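Local coordinates for sugar ABC transporter substrate-binding protein, BlMnBP1 (Bifidobacterium animalis subsp. lactis ATCC 27673, PDB 6I5R), which binds mannobiose as the substrate-binding protein of an ABC transporter that probably brings oligosaccharides derived from beta-mannan into the cell, at residues 205-210 and 238-243; 220-225 and 390-395; 226-231 and 431-436; 245-250 and 413-418. All coordinates share one frame; numbering follows the deposited sequence.

Contact 1: 205-210 and 238-243; sequences QYIAGN and THPYAV. With ZN (zinc ion), chain D.
The ring of Tyr-206 leads away from segment 238-243 and leaves CB to touch Val-243, 3.9 Å from Val-243 CG1. That ring meets Phe-305 at about 45°, and its hydroxyl is hydrogen-bonded to Gly-151 O, so the tyrosine joins the turn ahead of helix 209-212 to strand 139-155. The imidazole of His-239 is used at its edge: ND1 donates an almost straight bond, close to the ring plane, to Thr-238 OG1 at 2.9 Å. With that nitrogen carrying the proton, NE2 is left to bind a zinc ion at 2.0 Å. Waters are modelled around the rest of the metal, some too close to it or to one another for their positions to be certain.

Between these groups the contact is apolar. Ile-207 and Pro-240 cross at about a right angle, with Ile-207 CB 3.6 Å from Pro-240 CB. CG2 of Ile-207, set anti to the carbonyl carbon, extends to Val-243 CB at 3.9 Å. Its branched shape thus lets one residue touch both the proline and the valine one helical turn later. Ile-207 O lies 3.1 Å from Pro-240 CG and is buried without a polar partner. Proline suits this place because a first helical turn does not need its missing N-H, while Pro-240 O still accepts from Val-243 N.

The arrangement is a proline-bearing first turn of helix 239-252 packed on the loop leading into helix 209-212. It belongs to a solute-binding protein lobe, with the Tyr-206 side chain about 10 Å from a bound mannose unit.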
# COMPACT_ATOMS: atom_id res chain seq x y z
N GLN A 205 -5.10 -5.16 2.27
CA GLN A 205 -3.96 -5.52 1.44
C GLN A 205 -3.60 -6.98 1.56
O GLN A 205 -2.75 -7.45 0.80
CB GLN A 205 -2.76 -4.67 1.82
CG GLN A 205 -2.99 -3.19 1.54
CD GLN A 205 -1.87 -2.30 2.03
OE1 GLN A 205 -0.88 -2.76 2.59
NE2 GLN A 205 -2.03 -0.99 1.82
N TYR A 206 -4.23 -7.71 2.48
CA TYR A 206 -3.86 -9.10 2.74
C TYR A 206 -4.86 -10.11 2.23
O TYR A 206 -4.57 -11.32 2.27
CB TYR A 206 -3.70 -9.31 4.26
CG TYR A 206 -2.67 -8.39 4.82
CD1 TYR A 206 -2.99 -7.07 5.10
CD2 TYR A 206 -1.39 -8.80 5.02
CE1 TYR A 206 -2.05 -6.19 5.56
CE2 TYR A 206 -0.44 -7.92 5.50
CZ TYR A 206 -0.78 -6.62 5.79
OH TYR A 206 0.19 -5.75 6.24
N ILE A 207 -6.02 -9.67 1.76
CA ILE A 207 -7.13 -10.60 1.65
C ILE A 207 -7.17 -11.35 0.33
O ILE A 207 -8.00 -12.26 0.19
CB ILE A 207 -8.48 -9.88 1.81
CG1 ILE A 207 -8.67 -8.83 0.72
CG2 ILE A 207 -8.56 -9.22 3.17
CD1 ILE A 207 -10.13 -8.51 0.41
N ALA A 208 -6.33 -11.00 -0.65
CA ALA A 208 -6.37 -11.61 -1.96
C ALA A 208 -5.19 -12.53 -2.10
O ALA A 208 -5.24 -13.69 -1.61
CB ALA A 208 -6.45 -10.50 -3.03
N GLY A 209 -4.11 -12.15 -2.76
CA GLY A 209 -3.01 -13.07 -2.96
C GLY A 209 -2.47 -13.66 -1.67
O GLY A 209 -2.14 -14.84 -1.62
N ASN A 210 -2.35 -12.84 -0.62
CA ASN A 210 -1.77 -13.33 0.62
C ASN A 210 -2.64 -14.39 1.25
O ASN A 210 -2.13 -15.34 1.85
CB ASN A 210 -1.59 -12.22 1.64
CG ASN A 210 -0.44 -11.36 1.32
OD1 ASN A 210 -0.32 -10.87 0.20
ND2 ASN A 210 0.47 -11.21 2.30
N THR A 238 -7.97 -19.55 5.83
CA THR A 238 -7.52 -18.83 4.65
C THR A 238 -8.63 -17.91 4.16
O THR A 238 -9.71 -17.82 4.74
CB THR A 238 -7.13 -19.78 3.50
OG1 THR A 238 -8.30 -20.44 3.00
CG2 THR A 238 -6.12 -20.78 4.02
N HIS A 239 -8.35 -17.24 3.03
CA HIS A 239 -9.27 -16.35 2.34
C HIS A 239 -9.53 -15.08 3.17
O HIS A 239 -9.05 -14.96 4.29
CB HIS A 239 -10.56 -17.10 2.05
CG HIS A 239 -10.47 -17.95 0.84
ND1 HIS A 239 -9.69 -19.09 0.79
CD2 HIS A 239 -10.98 -17.79 -0.41
CE1 HIS A 239 -9.75 -19.61 -0.43
NE2 HIS A 239 -10.55 -18.86 -1.16
N PRO A 240 -10.27 -14.11 2.59
CA PRO A 240 -10.41 -12.83 3.31
C PRO A 240 -10.96 -12.96 4.73
O PRO A 240 -10.51 -12.23 5.61
CB PRO A 240 -11.33 -12.02 2.39
CG PRO A 240 -10.96 -12.53 1.02
CD PRO A 240 -10.72 -14.02 1.19
N TYR A 241 -11.92 -13.85 4.96
CA TYR A 241 -12.47 -14.03 6.31
C TYR A 241 -11.36 -14.20 7.34
O TYR A 241 -11.44 -13.64 8.44
CB TYR A 241 -13.42 -15.24 6.30
CG TYR A 241 -14.01 -15.63 7.63
CD1 TYR A 241 -13.30 -16.45 8.50
CD2 TYR A 241 -15.27 -15.19 8.03
CE1 TYR A 241 -13.82 -16.81 9.73
CE2 TYR A 241 -15.80 -15.53 9.27
CZ TYR A 241 -15.06 -16.36 10.10
OH TYR A 241 -15.54 -16.76 11.33
N ALA A 242 -10.34 -15.00 7.02
CA ALA A 242 -9.33 -15.27 8.03
C ALA A 242 -8.54 -14.02 8.36
O ALA A 242 -7.97 -13.93 9.45
CB ALA A 242 -8.40 -16.38 7.56
N VAL A 243 -8.43 -13.09 7.41
CA VAL A 243 -7.68 -11.87 7.66
C VAL A 243 -8.43 -10.97 8.62
O VAL A 243 -7.90 -10.52 9.63
CB VAL A 243 -7.41 -11.14 6.33
CG1 VAL A 243 -6.76 -9.78 6.56
CG2 VAL A 243 -6.57 -12.00 5.42
ZN ZN D . -10.96 -19.92 -2.79
O HOH W 1 -9.06 -20.56 -2.53
O HOH W 2 -10.55 -21.57 -3.15
O HOH W 3 -11.55 -18.56 -3.74
O HOH W 4 -11.36 -21.19 -4.61
O HOH W 5 -12.66 -20.97 -1.78

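Contact 2: 220-225 and 390-395; sequences QVLPTT and DLLANV. With ZN (zinc ion), chain J.
Pro-223 is the tightly packed part of this contact, its ring pressed against the first turn of helix 391-399. Pro-223 CB sits 3.7 Å from Leu-392 CA and 3.8 Å from Leu-391 CG, and Val-395, one turn on, adds its CG2 methyl near the proline carbonyl. Proline fits well: its compact ring comes close to the opposing backbone. Pro-223 N, having no hydrogen, makes no bond to the turn before, and helix 217-224 is kinked there. Leu-222 extends the apolar seam, with CD2 3.8 Å from Leu-392 CD1. Both leucines hold CG anti to the backbone N (chi1 179° and 176°), which brings their methyls together.

Toward solvent the contact narrows to one close methyl pair: Thr-224 CG2 lies 3.6 Å from Leu-391 CD2, but little of the exposed threonine is buried, and its hydroxyl turns back to the carbonyls of its own helix.

On the side away from the seam, Asp-390 grips a zinc ion with both oxygens, OD2 at 2.1 Å, and Asn-394 adds OD1 at 2.3 Å; water 6, Asp-107 and Ser-109 also bind the metal. Asn-394 ND2 donates to Asp-390 OD2 from above the carboxylate plane, a bent bond that helps fix the amide. The whole is a pair of roughly parallel helices, 34° between axes 8.9 Å apart, one of them bearing an i, i+4 metal site at its N-terminal end.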
# COMPACT_ATOMS: atom_id res chain seq x y z
N GLN A 220 -10.03 -10.74 -10.64
CA GLN A 220 -10.94 -11.63 -11.33
C GLN A 220 -11.94 -12.29 -10.38
O GLN A 220 -13.16 -12.17 -10.58
CB GLN A 220 -10.18 -12.72 -12.11
CG GLN A 220 -9.37 -12.16 -13.27
CD GLN A 220 -8.73 -13.24 -14.14
OE1 GLN A 220 -9.21 -14.38 -14.23
NE2 GLN A 220 -7.65 -12.89 -14.79
N VAL A 221 -11.47 -12.98 -9.34
CA VAL A 221 -12.37 -13.77 -8.51
C VAL A 221 -13.25 -12.88 -7.64
O VAL A 221 -14.48 -13.02 -7.60
CB VAL A 221 -11.57 -14.76 -7.65
CG1 VAL A 221 -12.52 -15.55 -6.72
CG2 VAL A 221 -10.73 -15.69 -8.52
N LEU A 222 -12.62 -11.99 -6.88
CA LEU A 222 -13.34 -11.15 -5.94
C LEU A 222 -14.54 -10.44 -6.54
O LEU A 222 -15.64 -10.56 -5.98
CB LEU A 222 -12.35 -10.14 -5.32
CG LEU A 222 -12.87 -9.12 -4.30
CD1 LEU A 222 -13.39 -9.78 -3.08
CD2 LEU A 222 -11.73 -8.14 -3.91
N PRO A 223 -14.42 -9.70 -7.66
CA PRO A 223 -15.57 -8.98 -8.19
C PRO A 223 -16.56 -9.85 -8.95
O PRO A 223 -17.60 -9.34 -9.37
CB PRO A 223 -14.93 -7.92 -9.11
CG PRO A 223 -13.67 -8.58 -9.58
CD PRO A 223 -13.17 -9.35 -8.37
N THR A 224 -16.28 -11.14 -9.12
CA THR A 224 -17.26 -12.05 -9.71
C THR A 224 -17.83 -13.02 -8.70
O THR A 224 -18.63 -13.88 -9.09
CB THR A 224 -16.66 -12.83 -10.88
OG1 THR A 224 -15.55 -13.61 -10.42
CG2 THR A 224 -16.17 -11.90 -11.98
N THR A 225 -17.45 -12.92 -7.41
CA THR A 225 -17.91 -13.81 -6.34
C THR A 225 -18.88 -13.06 -5.44
O THR A 225 -18.55 -12.02 -4.89
CB THR A 225 -16.72 -14.29 -5.51
OG1 THR A 225 -15.80 -14.98 -6.37
CG2 THR A 225 -17.17 -15.18 -4.34
N ASP A 390 -12.35 -2.89 -15.37
CA ASP A 390 -13.08 -1.95 -14.55
C ASP A 390 -14.02 -2.64 -13.56
O ASP A 390 -14.68 -1.96 -12.77
CB ASP A 390 -13.89 -1.02 -15.46
CG ASP A 390 -14.42 0.20 -14.74
OD1 ASP A 390 -13.78 0.62 -13.75
OD2 ASP A 390 -15.47 0.74 -15.13
N LEU A 391 -14.08 -3.97 -13.59
CA LEU A 391 -15.11 -4.66 -12.84
C LEU A 391 -14.90 -4.51 -11.34
O LEU A 391 -15.86 -4.25 -10.60
CB LEU A 391 -15.11 -6.14 -13.24
CG LEU A 391 -16.21 -6.91 -12.52
CD1 LEU A 391 -17.58 -6.45 -13.01
CD2 LEU A 391 -16.04 -8.40 -12.71
N LEU A 392 -13.67 -4.63 -10.86
CA LEU A 392 -13.43 -4.50 -9.42
C LEU A 392 -13.78 -3.09 -8.96
O LEU A 392 -14.42 -2.91 -7.92
CB LEU A 392 -11.99 -4.84 -9.05
CG LEU A 392 -11.67 -4.62 -7.56
CD1 LEU A 392 -12.34 -5.64 -6.64
CD2 LEU A 392 -10.15 -4.61 -7.41
N ALA A 393 -13.34 -2.07 -9.70
CA ALA A 393 -13.62 -0.70 -9.29
C ALA A 393 -15.12 -0.46 -9.19
O ALA A 393 -15.59 0.22 -8.26
CB ALA A 393 -12.97 0.28 -10.26
N ASN A 394 -15.89 -1.03 -10.12
CA ASN A 394 -17.32 -0.78 -10.19
C ASN A 394 -18.09 -1.54 -9.12
O ASN A 394 -19.04 -1.00 -8.54
CB ASN A 394 -17.82 -1.15 -11.58
CG ASN A 394 -17.32 -0.20 -12.66
OD1 ASN A 394 -16.62 0.80 -12.39
ND2 ASN A 394 -17.63 -0.54 -13.88
N VAL A 395 -17.72 -2.79 -8.87
CA VAL A 395 -18.35 -3.50 -7.77
C VAL A 395 -18.00 -2.83 -6.45
O VAL A 395 -18.82 -2.76 -5.53
CB VAL A 395 -17.92 -4.98 -7.78
CG1 VAL A 395 -18.40 -5.70 -6.51
CG2 VAL A 395 -18.41 -5.68 -9.06
ZN ZN J . -15.30 2.20 -13.62
O HOH W 6 -17.33 2.08 -14.26

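Contact 3: 226-231 and 431-436; sequences KEPFKK and EWNQKW. With ZN (zinc ion), chain E.
The side-chain amide of Asn-433 reaches from a helix into a type I beta turn, Glu-227 to Lys-230, and takes the backbone N-H at the turn's third residue. Around it stands an aromatic cluster of Phe-229, Trp-432 and Trp-436, which fixes the loop after helix 217-224 to the long helix 425-443. Phe-229 N donates to Asn-433 OD1 at 2.9 Å, in the carbonyl plane and on a lone pair. Asparagine is short enough to lie against the turn yet carries the acceptor the N-H needs.

Phe-229 lies between the indoles in two T-shaped contacts. Trp-432 points its edge at the phenyl face, planes 86° apart; Phe-229 in turn points its edge at the face of Trp-436, centroids 5.5 Å apart. Pro-228 CG makes a CH-pi contact over the Trp-436 five-membered ring, 3.8 Å from its centroid. The indole N-H of Trp-436 is spent on Leu-222 O, so this large ring is buried without losing a bond. At the outer rim, water 7 closes the contact, accepting from Asn-433 ND2 at 2.9 Å and donating to Glu-227 OE2 at 3.2 Å.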
# COMPACT_ATOMS: atom_id res chain seq x y z
N LYS A 226 -20.09 -13.61 -5.25
CA LYS A 226 -21.11 -12.84 -4.55
C LYS A 226 -20.83 -12.68 -3.06
O LYS A 226 -21.15 -11.63 -2.48
CB LYS A 226 -22.47 -13.49 -4.73
CG LYS A 226 -23.14 -13.02 -5.99
CD LYS A 226 -24.32 -13.91 -6.29
CE LYS A 226 -25.11 -13.36 -7.50
NZ LYS A 226 -26.28 -14.21 -7.85
N GLU A 227 -20.26 -13.69 -2.40
CA GLU A 227 -20.02 -13.62 -0.96
C GLU A 227 -18.57 -13.99 -0.65
O GLU A 227 -18.28 -15.03 -0.02
CB GLU A 227 -21.00 -14.52 -0.19
CG GLU A 227 -22.45 -14.12 -0.31
CD GLU A 227 -23.31 -14.83 0.73
OE1 GLU A 227 -23.60 -16.05 0.58
OE2 GLU A 227 -23.67 -14.17 1.73
N PRO A 228 -17.63 -13.11 -1.02
CA PRO A 228 -16.20 -13.44 -0.84
C PRO A 228 -15.70 -13.34 0.59
O PRO A 228 -14.58 -13.78 0.86
CB PRO A 228 -15.50 -12.41 -1.72
CG PRO A 228 -16.45 -11.20 -1.73
CD PRO A 228 -17.85 -11.81 -1.67
N PHE A 229 -16.48 -12.77 1.50
CA PHE A 229 -16.04 -12.59 2.87
C PHE A 229 -16.49 -13.71 3.78
O PHE A 229 -16.12 -13.71 4.95
CB PHE A 229 -16.54 -11.24 3.35
CG PHE A 229 -16.16 -10.13 2.42
CD1 PHE A 229 -14.82 -9.82 2.20
CD2 PHE A 229 -17.12 -9.43 1.71
CE1 PHE A 229 -14.46 -8.78 1.32
CE2 PHE A 229 -16.77 -8.43 0.84
CZ PHE A 229 -15.45 -8.09 0.65
N LYS A 230 -17.21 -14.70 3.23
CA LYS A 230 -17.60 -15.86 4.00
C LYS A 230 -16.39 -16.71 4.35
O LYS A 230 -15.39 -16.75 3.64
CB LYS A 230 -18.63 -16.70 3.22
CG LYS A 230 -18.09 -17.46 2.03
CD LYS A 230 -19.21 -18.28 1.34
CE LYS A 230 -19.81 -19.37 2.28
NZ LYS A 230 -18.89 -20.51 2.51
N LYS A 231 -16.52 -17.43 5.46
CA LYS A 231 -15.51 -18.41 5.83
C LYS A 231 -15.41 -19.47 4.74
O LYS A 231 -16.43 -19.94 4.21
CB LYS A 231 -15.89 -19.07 7.16
CG LYS A 231 -14.90 -20.10 7.68
CD LYS A 231 -15.48 -20.92 8.84
CE LYS A 231 -15.81 -20.11 10.10
NZ LYS A 231 -16.43 -21.04 11.12
N GLU A 431 -22.84 -8.92 6.78
CA GLU A 431 -23.26 -7.60 6.30
C GLU A 431 -22.52 -7.21 5.03
O GLU A 431 -23.13 -6.78 4.05
CB GLU A 431 -23.06 -6.53 7.38
CG GLU A 431 -23.74 -5.20 7.02
CD GLU A 431 -23.23 -3.99 7.81
OE1 GLU A 431 -22.29 -4.08 8.65
OE2 GLU A 431 -23.78 -2.90 7.60
N TRP A 432 -21.20 -7.34 5.03
CA TRP A 432 -20.44 -7.00 3.83
C TRP A 432 -20.86 -7.88 2.65
O TRP A 432 -20.96 -7.40 1.52
CB TRP A 432 -18.94 -7.14 4.07
CG TRP A 432 -18.32 -6.30 5.14
CD1 TRP A 432 -18.95 -5.56 6.10
CD2 TRP A 432 -16.91 -6.11 5.35
NE1 TRP A 432 -18.01 -4.93 6.89
CE2 TRP A 432 -16.76 -5.26 6.46
CE3 TRP A 432 -15.76 -6.61 4.72
CZ2 TRP A 432 -15.51 -4.89 6.95
CZ3 TRP A 432 -14.53 -6.24 5.19
CH2 TRP A 432 -14.40 -5.39 6.30
N ASN A 433 -21.03 -9.19 2.87
CA ASN A 433 -21.36 -10.08 1.76
C ASN A 433 -22.65 -9.65 1.07
O ASN A 433 -22.77 -9.76 -0.16
CB ASN A 433 -21.49 -11.52 2.25
CG ASN A 433 -20.15 -12.20 2.38
OD1 ASN A 433 -19.22 -11.90 1.62
ND2 ASN A 433 -20.03 -13.13 3.32
N GLN A 434 -23.66 -9.21 1.83
CA GLN A 434 -24.94 -8.88 1.23
C GLN A 434 -24.83 -7.62 0.36
O GLN A 434 -25.40 -7.56 -0.75
CB GLN A 434 -26.00 -8.74 2.35
CG GLN A 434 -26.35 -10.11 2.94
CD GLN A 434 -26.88 -10.11 4.38
OE1 GLN A 434 -26.97 -9.07 5.04
NE2 GLN A 434 -27.22 -11.30 4.86
N LYS A 435 -24.03 -6.65 0.80
CA LYS A 435 -23.79 -5.46 -0.01
C LYS A 435 -22.95 -5.79 -1.23
O LYS A 435 -23.22 -5.30 -2.33
CB LYS A 435 -23.11 -4.37 0.82
CG LYS A 435 -24.04 -3.79 1.90
CD LYS A 435 -23.42 -2.69 2.75
CE LYS A 435 -24.41 -2.23 3.82
NZ LYS A 435 -23.78 -1.28 4.80
N TRP A 436 -21.92 -6.62 -1.05
CA TRP A 436 -21.10 -7.03 -2.19
C TRP A 436 -21.90 -7.86 -3.17
O TRP A 436 -21.81 -7.66 -4.38
CB TRP A 436 -19.90 -7.83 -1.70
CG TRP A 436 -18.86 -8.06 -2.70
CD1 TRP A 436 -18.69 -9.17 -3.45
CD2 TRP A 436 -17.79 -7.18 -3.02
NE1 TRP A 436 -17.58 -9.04 -4.24
CE2 TRP A 436 -17.01 -7.82 -3.99
CE3 TRP A 436 -17.43 -5.90 -2.60
CZ2 TRP A 436 -15.90 -7.23 -4.55
CZ3 TRP A 436 -16.33 -5.33 -3.14
CH2 TRP A 436 -15.58 -5.99 -4.12
ZN ZN E . -22.51 -1.49 8.15
O HOH W 7 -22.39 -14.21 4.69
O HOH W 8 -23.38 0.23 7.32

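Contact 4: 245-250 and 413-418; sequences KTLYDA and DIVVDA
Helices 245-250 and 413-418 run in roughly the same direction, their axes 8.8 Å apart at closest approach and crossing at -36°, and the backbones come nearest at Tyr-248 and Ala-418. The small alanine makes this possible: its CB sits over one face of the Tyr-248 ring, 3.5 Å from the centroid and 16° off the normal, a close CH-pi contact. With chi1 at -176° the ring leaves the helix opposite its own nitrogen and comes over to segment 413-418.

Ile-414 CG2 lies near the ring plane at its edge and is 3.9 Å from Tyr-248 CB. Leu-247 packs beside it less tightly, with CD2 4.0 Å from Val-415 CG2 and 4.2 Å from Ile-414 CG2. These branched residues suit a buried face because they fill it with methyls and leave no polar group to satisfy.

Polar chemistry is kept to the borders. Water 9 donates both to Tyr-248 OH and to Ala-418 O, the latter at 2.7 Å, while the hydroxyl itself is hydrogen-bonded to Arg-423 O. On the far flank of its helix, Lys-245 NZ forms a salt bridge with Asp-249 OD2 at 2.7 Å. Arg-423 also pairs with both Asp-413 and Asp-417, which probably offsets the repulsion between these neighbouring carboxylates. The chemistry implies an interface held by apolar fit, with tyrosine serving at once as packing surface and polar anchor.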
# COMPACT_ATOMS: atom_id res chain seq x y z
N LYS A 245 -10.88 -11.73 10.58
CA LYS A 245 -11.03 -12.38 11.88
C LYS A 245 -9.74 -12.29 12.69
O LYS A 245 -9.78 -12.32 13.92
CB LYS A 245 -11.44 -13.84 11.69
CG LYS A 245 -11.57 -14.64 12.98
CD LYS A 245 -12.12 -16.03 12.65
CE LYS A 245 -12.78 -16.71 13.87
NZ LYS A 245 -11.76 -16.99 14.93
N THR A 246 -8.59 -12.22 12.03
CA THR A 246 -7.35 -11.98 12.77
C THR A 246 -7.43 -10.68 13.55
O THR A 246 -7.11 -10.63 14.75
CB THR A 246 -6.17 -11.95 11.81
OG1 THR A 246 -5.98 -13.26 11.24
CG2 THR A 246 -4.91 -11.52 12.55
N LEU A 247 -7.84 -9.60 12.89
CA LEU A 247 -7.97 -8.33 13.59
C LEU A 247 -9.05 -8.43 14.66
O LEU A 247 -8.85 -8.00 15.80
CB LEU A 247 -8.30 -7.21 12.62
CG LEU A 247 -8.60 -5.87 13.27
CD1 LEU A 247 -7.44 -5.32 14.02
CD2 LEU A 247 -9.02 -4.89 12.17
N TYR A 248 -10.22 -8.97 14.29
CA TYR A 248 -11.33 -9.10 15.23
C TYR A 248 -10.88 -9.84 16.49
O TYR A 248 -11.10 -9.38 17.61
CB TYR A 248 -12.51 -9.84 14.58
CG TYR A 248 -13.73 -9.93 15.48
CD1 TYR A 248 -13.78 -10.85 16.51
CD2 TYR A 248 -14.80 -9.07 15.32
CE1 TYR A 248 -14.85 -10.91 17.37
CE2 TYR A 248 -15.91 -9.15 16.15
CZ TYR A 248 -15.92 -10.07 17.19
OH TYR A 248 -16.98 -10.17 18.05
N ASP A 249 -10.25 -10.99 16.31
CA ASP A 249 -9.89 -11.82 17.46
C ASP A 249 -8.84 -11.14 18.33
O ASP A 249 -8.88 -11.25 19.56
CB ASP A 249 -9.36 -13.18 17.00
CG ASP A 249 -10.45 -14.10 16.54
OD1 ASP A 249 -11.64 -13.79 16.77
OD2 ASP A 249 -10.10 -15.13 15.92
N ALA A 250 -7.87 -10.49 17.70
CA ALA A 250 -6.82 -9.83 18.47
C ALA A 250 -7.41 -8.77 19.39
O ALA A 250 -6.96 -8.60 20.53
CB ALA A 250 -5.80 -9.20 17.53
N ASP A 413 -14.85 -0.32 12.19
CA ASP A 413 -16.05 -0.94 12.72
C ASP A 413 -15.75 -2.34 13.26
O ASP A 413 -16.28 -2.74 14.30
CB ASP A 413 -17.14 -1.00 11.65
CG ASP A 413 -18.48 -1.42 12.21
OD1 ASP A 413 -18.86 -0.86 13.25
OD2 ASP A 413 -19.16 -2.29 11.58
N ILE A 414 -14.86 -3.08 12.59
CA ILE A 414 -14.44 -4.36 13.14
C ILE A 414 -13.88 -4.17 14.55
O ILE A 414 -14.24 -4.90 15.48
CB ILE A 414 -13.42 -5.05 12.22
CG1 ILE A 414 -14.05 -5.41 10.88
CG2 ILE A 414 -12.89 -6.32 12.90
CD1 ILE A 414 -13.10 -5.99 9.86
N VAL A 415 -12.98 -3.21 14.70
CA VAL A 415 -12.37 -2.96 16.01
C VAL A 415 -13.43 -2.57 17.02
O VAL A 415 -13.44 -3.04 18.16
CB VAL A 415 -11.29 -1.86 15.89
CG1 VAL A 415 -10.75 -1.45 17.28
CG2 VAL A 415 -10.17 -2.31 14.98
N VAL A 416 -14.33 -1.68 16.62
CA VAL A 416 -15.37 -1.21 17.53
C VAL A 416 -16.25 -2.38 17.95
O VAL A 416 -16.57 -2.54 19.13
CB VAL A 416 -16.23 -0.11 16.87
CG1 VAL A 416 -17.42 0.16 17.72
CG2 VAL A 416 -15.45 1.16 16.67
N ASP A 417 -16.68 -3.19 16.97
CA ASP A 417 -17.63 -4.27 17.25
C ASP A 417 -16.98 -5.34 18.11
O ASP A 417 -17.61 -5.88 19.03
CB ASP A 417 -18.17 -4.87 15.94
CG ASP A 417 -19.08 -3.94 15.19
OD1 ASP A 417 -19.26 -2.81 15.67
OD2 ASP A 417 -19.58 -4.30 14.11
N ALA A 418 -15.71 -5.62 17.84
CA ALA A 418 -15.01 -6.65 18.60
C ALA A 418 -14.74 -6.18 20.03
O ALA A 418 -14.87 -6.97 20.97
CB ALA A 418 -13.71 -7.01 17.88
O HOH W 9 -16.35 -9.27 20.80

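The four contacts form one largely helical region, with two loop segments, in which segments from residues 205-250 meet segments from the C-terminal part, 390-436; contact 1 alone joins two early segments. Contact 3 touches each of the other three. Its centre lies about 13 Å from those of contacts 1 and 2 and about 17 Å from that of contact 4, whereas contacts 2 and 4 are about 25 Å apart. Contacts 1 and 4 share helix 239-252. Along the chain, contact 1 closes before contact 4 opens, contact 2 crosses all the others, contacts 1 and 3 cross, and contact 4 falls wholly between the segments of contact 3. Helices 391-399, 409-420 and 425-443 thus pack back onto earlier chain.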